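Local coordinates for protein short-chain dehydrogenase/reductase SDR (Burkholderia phymatum, PDB 5IG2) that probably acts as an NAD-dependent oxidoreductase on the CH-OH group of its substrates and binds NAD in a Rossmann-type nucleotide fold, at residues V16-G21 / K40-D45; L95-G100 / M124-G129; V189-L194 / R256-L261. All blocks are in the same frame, centred on the assembly; numbering follows the deposited sequence.

Contact 1. Residues V16-G21 / K40-D45; sequences VAVITG and KLVLAD. With NAD (nicotinamide-adenine-dinucleotide), chain F.
Ile-19 and Leu-43 turn CG1 and CG, respectively, anti to their carbonyl carbons (chi1 -58° and -54°), which sets the two side chains side by side, pointing the same way, and Ile-19 CD1 meets Leu-43 CD2 at 3.7 Å. Leu-41 CD2 reaches Ala-17 CB on this same face, which helices 25-36 and 48-60 cover. On the other face Val-18 CG2 lies against Val-42 CB at 3.9 Å, both residues packing on Leu-81 of helix 75-89. Four backbone hydrogen bonds join the parallel strands, from Ala-17 N to Lys-40 O at one end to Ala-44 N to Ile-19 O at the other, the last being more bent at its hydrogen (149°). At the C-terminal end Asp-45 turns its carboxylate toward the turn after strand 16-20, OD2 coming 3.1 Å from Gly-21 C. Its OD1 accepts NAD O2B at 2.7 Å and OD2 accepts NAD O3B at 2.7 Å, while the backbone amides of Asp-47 and Gly-23 hold OD1 and OD2, respectively. An acid gripping both adenosine ribose hydroxyls at the end of the second strand, beside the glycine-rich turn after the first, is the mark of an NAD-binding Rossmann beta-alpha-beta unit.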
# COMPACT_ATOMS: atom_id res chain seq x y z
N VAL B 16 -11.73 29.69 45.44
CA VAL B 16 -10.29 29.48 45.50
C VAL B 16 -9.99 28.13 46.14
O VAL B 16 -10.41 27.86 47.28
CB VAL B 16 -9.58 30.61 46.27
CG1 VAL B 16 -8.10 30.34 46.34
CG2 VAL B 16 -9.85 31.94 45.58
N ALA B 17 -9.23 27.29 45.44
CA ALA B 17 -8.77 26.01 45.95
C ALA B 17 -7.26 26.04 46.17
O ALA B 17 -6.51 26.51 45.31
CB ALA B 17 -9.13 24.87 44.99
N VAL B 18 -6.83 25.57 47.34
CA VAL B 18 -5.42 25.35 47.66
C VAL B 18 -5.21 23.85 47.70
O VAL B 18 -5.91 23.14 48.43
CB VAL B 18 -5.03 25.99 49.00
CG1 VAL B 18 -3.59 25.63 49.38
CG2 VAL B 18 -5.23 27.50 48.95
N ILE B 19 -4.25 23.36 46.92
CA ILE B 19 -4.01 21.92 46.79
C ILE B 19 -2.54 21.65 47.06
O ILE B 19 -1.67 22.19 46.37
CB ILE B 19 -4.40 21.40 45.40
CG1 ILE B 19 -5.87 21.69 45.10
CG2 ILE B 19 -4.10 19.90 45.30
CD1 ILE B 19 -6.17 21.72 43.61
N THR B 20 -2.27 20.79 48.04
CA THR B 20 -0.91 20.32 48.27
C THR B 20 -0.69 18.99 47.55
O THR B 20 -1.64 18.24 47.27
CB THR B 20 -0.62 20.19 49.77
OG1 THR B 20 -1.21 19.00 50.31
CG2 THR B 20 -1.18 21.39 50.51
N GLY B 21 0.57 18.71 47.22
CA GLY B 21 0.86 17.56 46.38
C GLY B 21 0.35 17.72 44.96
O GLY B 21 0.07 16.71 44.29
N LYS B 40 -10.21 29.22 41.01
CA LYS B 40 -8.86 29.76 41.03
C LYS B 40 -7.98 28.83 41.86
O LYS B 40 -8.41 28.33 42.89
CB LYS B 40 -8.86 31.17 41.62
CG LYS B 40 -9.77 32.13 40.86
CD LYS B 40 -10.03 33.41 41.63
CE LYS B 40 -10.97 34.31 40.87
NZ LYS B 40 -11.06 35.66 41.48
N LEU B 41 -6.76 28.58 41.38
CA LEU B 41 -5.94 27.50 41.92
C LEU B 41 -4.66 28.02 42.55
O LEU B 41 -3.94 28.81 41.93
CB LEU B 41 -5.57 26.48 40.84
CG LEU B 41 -6.76 25.82 40.12
CD1 LEU B 41 -6.25 24.93 39.01
CD2 LEU B 41 -7.63 25.04 41.11
N VAL B 42 -4.38 27.57 43.78
CA VAL B 42 -3.10 27.76 44.45
C VAL B 42 -2.50 26.37 44.65
O VAL B 42 -2.99 25.60 45.48
CB VAL B 42 -3.25 28.51 45.78
CG1 VAL B 42 -1.90 28.70 46.46
CG2 VAL B 42 -3.95 29.85 45.55
N LEU B 43 -1.47 26.04 43.87
CA LEU B 43 -0.94 24.68 43.83
C LEU B 43 0.42 24.63 44.52
O LEU B 43 1.28 25.48 44.27
CB LEU B 43 -0.82 24.20 42.38
CG LEU B 43 -2.12 24.29 41.55
CD1 LEU B 43 -1.94 23.65 40.18
CD2 LEU B 43 -3.29 23.66 42.29
N ALA B 44 0.60 23.63 45.38
CA ALA B 44 1.78 23.54 46.23
C ALA B 44 2.40 22.15 46.15
O ALA B 44 1.68 21.14 46.12
CB ALA B 44 1.44 23.86 47.69
N ASP B 45 3.72 22.10 46.13
CA ASP B 45 4.46 20.84 46.06
C ASP B 45 5.92 21.15 46.35
O ASP B 45 6.37 22.28 46.17
CB ASP B 45 4.29 20.17 44.69
CG ASP B 45 4.40 18.65 44.75
OD1 ASP B 45 5.48 18.14 45.15
OD2 ASP B 45 3.42 17.95 44.39
PA NAD F . 2.09 11.24 44.20
O1A NAD F . 3.49 10.87 44.49
O2A NAD F . 1.71 11.10 42.72
O5B NAD F . 1.71 12.71 44.69
C5B NAD F . 2.06 13.16 46.01
C4B NAD F . 2.78 14.48 45.84
O4B NAD F . 3.13 15.00 47.15
C3B NAD F . 4.08 14.42 45.03
O3B NAD F . 4.05 15.33 43.94
C2B NAD F . 5.17 14.83 46.04
O2B NAD F . 6.21 15.59 45.45
C1B NAD F . 4.36 15.67 47.01
N9A NAD F . 4.96 15.82 48.33
C8A NAD F . 5.62 14.86 49.06
N7A NAD F . 6.17 15.31 50.16
C5A NAD F . 5.84 16.66 50.17
C6A NAD F . 6.14 17.71 51.06
N6A NAD F . 6.93 17.57 52.13
N1A NAD F . 5.62 18.93 50.79
C2A NAD F . 4.89 19.09 49.69
N3A NAD F . 4.56 18.18 48.75
C4A NAD F . 5.08 16.98 49.05
O3 NAD F . 1.11 10.34 45.08
PN NAD F . -0.47 10.41 45.33
O1N NAD F . -1.09 11.37 44.38
O2N NAD F . -0.95 9.01 45.36
O5D NAD F . -0.46 11.00 46.81
C5D NAD F . -1.50 11.90 47.26
C4D NAD F . -2.05 11.37 48.56
O4D NAD F . -2.85 10.18 48.32
C3D NAD F . -1.00 10.97 49.61
O3D NAD F . -1.40 11.45 50.88
C2D NAD F . -1.06 9.44 49.59
O2D NAD F . -0.66 8.90 50.84
C1D NAD F . -2.55 9.25 49.32
N1N NAD F . -2.99 7.86 48.84
C2N NAD F . -2.49 7.38 47.69
C3N NAD F . -2.91 6.15 47.21
C7N NAD F . -2.52 5.62 45.86
O7N NAD F . -2.64 4.40 45.64
N7N NAD F . -1.96 6.45 45.00
C4N NAD F . -3.85 5.44 47.94
C5N NAD F . -4.36 5.96 49.11
C6N NAD F . -3.91 7.18 49.56

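Contact 2. Residues L95-G100 / M124-G129; sequences LFNNAG and MGVAHG. With NAD (nicotinamide-adenine-dinucleotide), chain F.
Asn-97 OD1 takes a hydrogen bond from a water at 2.7 Å, and the same water donates to Gly-125 O at 2.8 Å, bridging the strand end to the helix backbone. With CG anti to the carbonyl carbon (chi1 -65°), the amide is carried toward the helix, OD1 lying 3.4 Å from Gly-129 CA, an approach made possible by the missing side chain there. The other end of the amide is engaged too, with ND2 bonded to Asn-148 OD1 on the neighbouring strand, so both polar atoms are satisfied and the rotation of the group is fixed. Asn-97 CB rests on Val-126 CG2 at 3.8 Å. Leu-95 CD2 touches Gly-129 O at 3.6 Å. Segment 124-129 of helix 112-140 runs nearly antiparallel to strand 95-97, and its Met-124 and Ala-127 pack on Trp-115 of the second subunit.

Past Asn-97, the centre of an inverse gamma turn, the chain leaves the sheet toward the cofactor. Thr-20 OG1 bonds the backbone amides of Asn-98 and Ala-99, Asn-98 O accepts NAD O3D at 2.9 Å, and Ala-99 CB meets adenine N3A at 3.5 Å. Gly-100 CA passes close to NAD O3D, on the nicotinamide ribose. This is the Asn-Asn-Ala-Gly motif of short-chain dehydrogenases, which lines the cofactor site of the Rossmann fold at the end of strand 94-97.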
# COMPACT_ATOMS: atom_id res chain seq x y z
N LEU B 95 -9.53 23.57 50.65
CA LEU B 95 -8.17 23.17 50.98
C LEU B 95 -8.07 21.66 50.88
O LEU B 95 -8.85 20.94 51.53
CB LEU B 95 -7.76 23.62 52.39
CG LEU B 95 -6.42 23.06 52.89
CD1 LEU B 95 -5.26 23.60 52.06
CD2 LEU B 95 -6.21 23.36 54.37
N PHE B 96 -7.13 21.18 50.07
CA PHE B 96 -6.83 19.75 49.96
C PHE B 96 -5.49 19.50 50.64
O PHE B 96 -4.44 19.80 50.06
CB PHE B 96 -6.77 19.30 48.50
CG PHE B 96 -8.09 19.34 47.78
CD1 PHE B 96 -8.53 20.49 47.16
CD2 PHE B 96 -8.87 18.20 47.67
CE1 PHE B 96 -9.73 20.52 46.48
CE2 PHE B 96 -10.07 18.22 46.99
CZ PHE B 96 -10.51 19.38 46.39
N ASN B 97 -5.51 18.96 51.86
CA ASN B 97 -4.27 18.55 52.54
C ASN B 97 -3.95 17.14 52.05
O ASN B 97 -4.35 16.14 52.65
CB ASN B 97 -4.40 18.60 54.06
CG ASN B 97 -4.60 20.01 54.61
OD1 ASN B 97 -3.81 20.92 54.35
ND2 ASN B 97 -5.66 20.19 55.39
N ASN B 98 -3.22 17.07 50.95
CA ASN B 98 -3.16 15.87 50.14
C ASN B 98 -1.75 15.30 49.95
O ASN B 98 -1.62 14.09 49.75
CB ASN B 98 -3.81 16.16 48.77
CG ASN B 98 -3.55 15.07 47.74
OD1 ASN B 98 -4.14 13.98 47.79
ND2 ASN B 98 -2.66 15.36 46.80
N ALA B 99 -0.71 16.13 50.00
CA ALA B 99 0.65 15.62 49.91
C ALA B 99 0.86 14.47 50.88
O ALA B 99 0.34 14.48 52.00
CB ALA B 99 1.67 16.73 50.20
N GLY B 100 1.62 13.47 50.44
CA GLY B 100 1.91 12.34 51.30
C GLY B 100 3.07 11.55 50.75
O GLY B 100 3.41 11.64 49.57
N MET B 124 1.91 15.97 60.12
CA MET B 124 2.19 17.38 60.40
C MET B 124 1.79 18.27 59.23
O MET B 124 1.34 19.41 59.45
CB MET B 124 3.67 17.56 60.74
CG MET B 124 4.05 16.86 62.03
SD MET B 124 2.94 17.30 63.41
CE MET B 124 3.17 15.87 64.49
N GLY B 125 1.95 17.80 57.99
CA GLY B 125 1.50 18.61 56.86
C GLY B 125 0.01 18.89 56.92
O GLY B 125 -0.43 20.02 56.70
N VAL B 126 -0.78 17.87 57.24
CA VAL B 126 -2.22 18.06 57.42
C VAL B 126 -2.49 18.97 58.61
O VAL B 126 -3.35 19.85 58.55
CB VAL B 126 -2.91 16.70 57.58
CG1 VAL B 126 -4.37 16.89 58.01
CG2 VAL B 126 -2.82 15.90 56.29
N ALA B 127 -1.75 18.76 59.70
CA ALA B 127 -1.93 19.56 60.91
C ALA B 127 -1.66 21.03 60.62
O ALA B 127 -2.45 21.90 60.99
CB ALA B 127 -1.02 19.05 62.03
N HIS B 128 -0.53 21.33 59.96
CA HIS B 128 -0.24 22.72 59.61
C HIS B 128 -1.33 23.29 58.72
O HIS B 128 -1.74 24.45 58.89
CB HIS B 128 1.11 22.84 58.92
CG HIS B 128 2.29 22.49 59.77
ND1 HIS B 128 2.41 22.88 61.08
CD2 HIS B 128 3.43 21.81 59.47
CE1 HIS B 128 3.56 22.45 61.56
NE2 HIS B 128 4.20 21.80 60.61
N GLY B 129 -1.79 22.50 57.74
CA GLY B 129 -2.85 22.96 56.86
C GLY B 129 -4.09 23.37 57.63
O GLY B 129 -4.62 24.47 57.46
PA NAD F . 2.09 11.24 44.20
O1A NAD F . 3.49 10.87 44.49
O2A NAD F . 1.71 11.10 42.72
O5B NAD F . 1.71 12.71 44.69
C5B NAD F . 2.06 13.16 46.01
C4B NAD F . 2.78 14.48 45.84
O4B NAD F . 3.13 15.00 47.15
C3B NAD F . 4.08 14.42 45.03
O3B NAD F . 4.05 15.33 43.94
C2B NAD F . 5.17 14.83 46.04
O2B NAD F . 6.21 15.59 45.45
C1B NAD F . 4.36 15.67 47.01
N9A NAD F . 4.96 15.82 48.33
C8A NAD F . 5.62 14.86 49.06
N7A NAD F . 6.17 15.31 50.16
C5A NAD F . 5.84 16.66 50.17
C6A NAD F . 6.14 17.71 51.06
N6A NAD F . 6.93 17.57 52.13
N1A NAD F . 5.62 18.93 50.79
C2A NAD F . 4.89 19.09 49.69
N3A NAD F . 4.56 18.18 48.75
C4A NAD F . 5.08 16.98 49.05
O3 NAD F . 1.11 10.34 45.08
PN NAD F . -0.47 10.41 45.33
O1N NAD F . -1.09 11.37 44.38
O2N NAD F . -0.95 9.01 45.36
O5D NAD F . -0.46 11.00 46.81
C5D NAD F . -1.50 11.90 47.26
C4D NAD F . -2.05 11.37 48.56
O4D NAD F . -2.85 10.18 48.32
C3D NAD F . -1.00 10.97 49.61
O3D NAD F . -1.40 11.45 50.88
C2D NAD F . -1.06 9.44 49.59
O2D NAD F . -0.66 8.90 50.84
C1D NAD F . -2.55 9.25 49.32
N1N NAD F . -2.99 7.86 48.84
C2N NAD F . -2.49 7.38 47.69
C3N NAD F . -2.91 6.15 47.21
C7N NAD F . -2.52 5.62 45.86
O7N NAD F . -2.64 4.40 45.64
N7N NAD F . -1.96 6.45 45.00
C4N NAD F . -3.85 5.44 47.94
C5N NAD F . -4.36 5.96 49.11
C6N NAD F . -3.91 7.18 49.56
O HOH W 1 -1.07 21.05 54.19

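Contact 3. Residues V189-L194 / R256-L261; sequences VGCSLL and RRFYIL
Leu-193 sets its CB over one face of the Phe-258 ring, a CH-pi contact 4.1 Å from the ring centroid. The contact extends the parallel Rossmann sheet of the short-chain dehydrogenase fold from strand 189-194 to the short edge strand 259-260. Cys-191 SG lies at the edge of the same ring, in its plane, 3.9 Å from CE1. Phe-258 in turn places CD2 above the centre of the Tyr-259 ring, and Leu-193 CD2 packs alongside Tyr-259. On the other face of the sheet Leu-194 CD1 meets Ile-260 CG2 at 3.7 Å. Both backbone hydrogen bonds between the two segments run through Leu-193, whose N donates to Phe-258 O at 2.7 Å and whose O accepts Ile-260 N at 2.8 Å. The backbone amide of Phe-258 bonds Asn-282 OD1 of the second subunit, which places the edge strand at a subunit interface. Ahead of the paired residues, a water donates to both Cys-191 O and Arg-256 O, the latter on the residue that closes a Schellman motif. Ser-192 OG, bonded also to His-145 NE2, stands anti to its carbonyl carbon (chi1 -60°) and donates to Arg-257 O at 2.7 Å, from 37° out of that carbonyl plane.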
# COMPACT_ATOMS: atom_id res chain seq x y z
N VAL B 189 -17.87 26.35 57.62
CA VAL B 189 -16.70 25.59 57.21
C VAL B 189 -16.93 24.13 57.57
O VAL B 189 -17.34 23.81 58.70
CB VAL B 189 -15.42 26.13 57.89
CG1 VAL B 189 -14.20 25.41 57.37
CG2 VAL B 189 -15.28 27.63 57.66
N GLY B 190 -16.70 23.23 56.61
CA GLY B 190 -16.88 21.81 56.83
C GLY B 190 -15.65 21.02 56.42
O GLY B 190 -14.63 21.62 56.08
N CYS B 191 -15.71 19.69 56.46
CA CYS B 191 -14.54 18.93 56.07
C CYS B 191 -14.94 17.54 55.59
O CYS B 191 -16.05 17.06 55.86
CB CYS B 191 -13.53 18.86 57.22
SG CYS B 191 -14.07 17.92 58.66
N SER B 192 -14.03 16.90 54.86
CA SER B 192 -14.23 15.55 54.35
C SER B 192 -12.94 14.76 54.46
O SER B 192 -11.84 15.32 54.54
CB SER B 192 -14.69 15.54 52.88
OG SER B 192 -15.93 16.22 52.70
N LEU B 193 -13.08 13.44 54.42
CA LEU B 193 -11.98 12.51 54.63
C LEU B 193 -11.93 11.57 53.44
O LEU B 193 -12.85 10.76 53.24
CB LEU B 193 -12.18 11.74 55.94
CG LEU B 193 -11.18 10.63 56.29
CD1 LEU B 193 -9.77 11.19 56.46
CD2 LEU B 193 -11.64 9.86 57.54
N LEU B 194 -10.85 11.64 52.66
CA LEU B 194 -10.70 10.85 51.44
C LEU B 194 -9.85 9.60 51.72
O LEU B 194 -8.70 9.71 52.14
CB LEU B 194 -10.06 11.70 50.34
CG LEU B 194 -9.73 11.00 49.03
CD1 LEU B 194 -10.99 10.47 48.37
CD2 LEU B 194 -9.01 11.97 48.11
N ARG B 256 -21.23 17.82 50.71
CA ARG B 256 -20.60 17.94 52.03
C ARG B 256 -20.61 16.61 52.77
O ARG B 256 -20.80 16.56 53.98
CB ARG B 256 -21.26 19.05 52.85
CG ARG B 256 -21.02 20.44 52.26
CD ARG B 256 -21.61 21.52 53.13
NE ARG B 256 -21.40 22.87 52.59
CZ ARG B 256 -22.19 23.43 51.67
NH1 ARG B 256 -23.23 22.77 51.18
NH2 ARG B 256 -21.94 24.66 51.24
N ARG B 257 -20.38 15.53 52.03
CA ARG B 257 -20.29 14.21 52.64
C ARG B 257 -18.90 14.02 53.24
O ARG B 257 -17.89 14.35 52.62
CB ARG B 257 -20.57 13.13 51.60
CG ARG B 257 -20.49 11.72 52.17
CD ARG B 257 -20.98 10.67 51.20
NE ARG B 257 -19.92 10.13 50.36
CZ ARG B 257 -19.81 10.34 49.05
NH1 ARG B 257 -20.71 11.09 48.41
NH2 ARG B 257 -18.81 9.79 48.37
N PHE B 258 -18.86 13.46 54.46
CA PHE B 258 -17.58 13.36 55.17
C PHE B 258 -16.70 12.22 54.64
O PHE B 258 -15.56 12.45 54.23
CB PHE B 258 -17.83 13.19 56.68
CG PHE B 258 -16.56 13.06 57.47
CD1 PHE B 258 -15.82 14.19 57.79
CD2 PHE B 258 -16.08 11.82 57.85
CE1 PHE B 258 -14.63 14.07 58.50
CE2 PHE B 258 -14.89 11.70 58.55
CZ PHE B 258 -14.17 12.83 58.88
N TYR B 259 -17.20 10.98 54.69
CA TYR B 259 -16.39 9.83 54.28
C TYR B 259 -16.41 9.68 52.77
O TYR B 259 -17.48 9.49 52.18
CB TYR B 259 -16.90 8.55 54.93
CG TYR B 259 -16.65 8.46 56.41
CD1 TYR B 259 -15.37 8.21 56.90
CD2 TYR B 259 -17.68 8.63 57.32
CE1 TYR B 259 -15.13 8.13 58.26
CE2 TYR B 259 -17.46 8.56 58.69
CZ TYR B 259 -16.18 8.31 59.15
OH TYR B 259 -15.95 8.23 60.50
N ILE B 260 -15.24 9.70 52.15
CA ILE B 260 -15.14 9.47 50.72
C ILE B 260 -14.35 8.18 50.52
O ILE B 260 -13.12 8.19 50.58
CB ILE B 260 -14.50 10.65 49.99
CG1 ILE B 260 -15.08 11.96 50.53
CG2 ILE B 260 -14.73 10.48 48.49
CD1 ILE B 260 -14.35 13.21 50.07
N LEU B 261 -15.06 7.08 50.29
CA LEU B 261 -14.45 5.78 50.02
C LEU B 261 -14.62 5.53 48.52
O LEU B 261 -15.64 5.00 48.08
CB LEU B 261 -15.10 4.67 50.84
CG LEU B 261 -14.50 4.35 52.21
CD1 LEU B 261 -14.34 5.58 53.08
CD2 LEU B 261 -15.36 3.31 52.93
O HOH W 2 -18.74 16.63 56.12

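How the contacts relate
The three contacts follow one another along the chain and sample one seven-stranded parallel sheet of order 3-2-1-4-5-6-7. Contact 1 pairs strands 16-20 and 40-45, contact 2 sets strand 94-97 against helix 112-140, and contact 3 pairs strands 189-194 and 259-260. Contacts 1 and 2 have centres 11 Å apart and touch directly, strands 16-20 and 94-97 being neighbours; contact 1 holds the adenosine ribose of NAD, and contact 2 reaches the adenine and the nicotinamide ribose. Contact 3 is centred 14 Å from contact 2 and 18 Å from contact 1, touching neither, strand 144-149 lying between strands 94-97 and 189-194. Helix 112-140 in contact 2 and segment 256-261 in contact 3 both meet the second subunit.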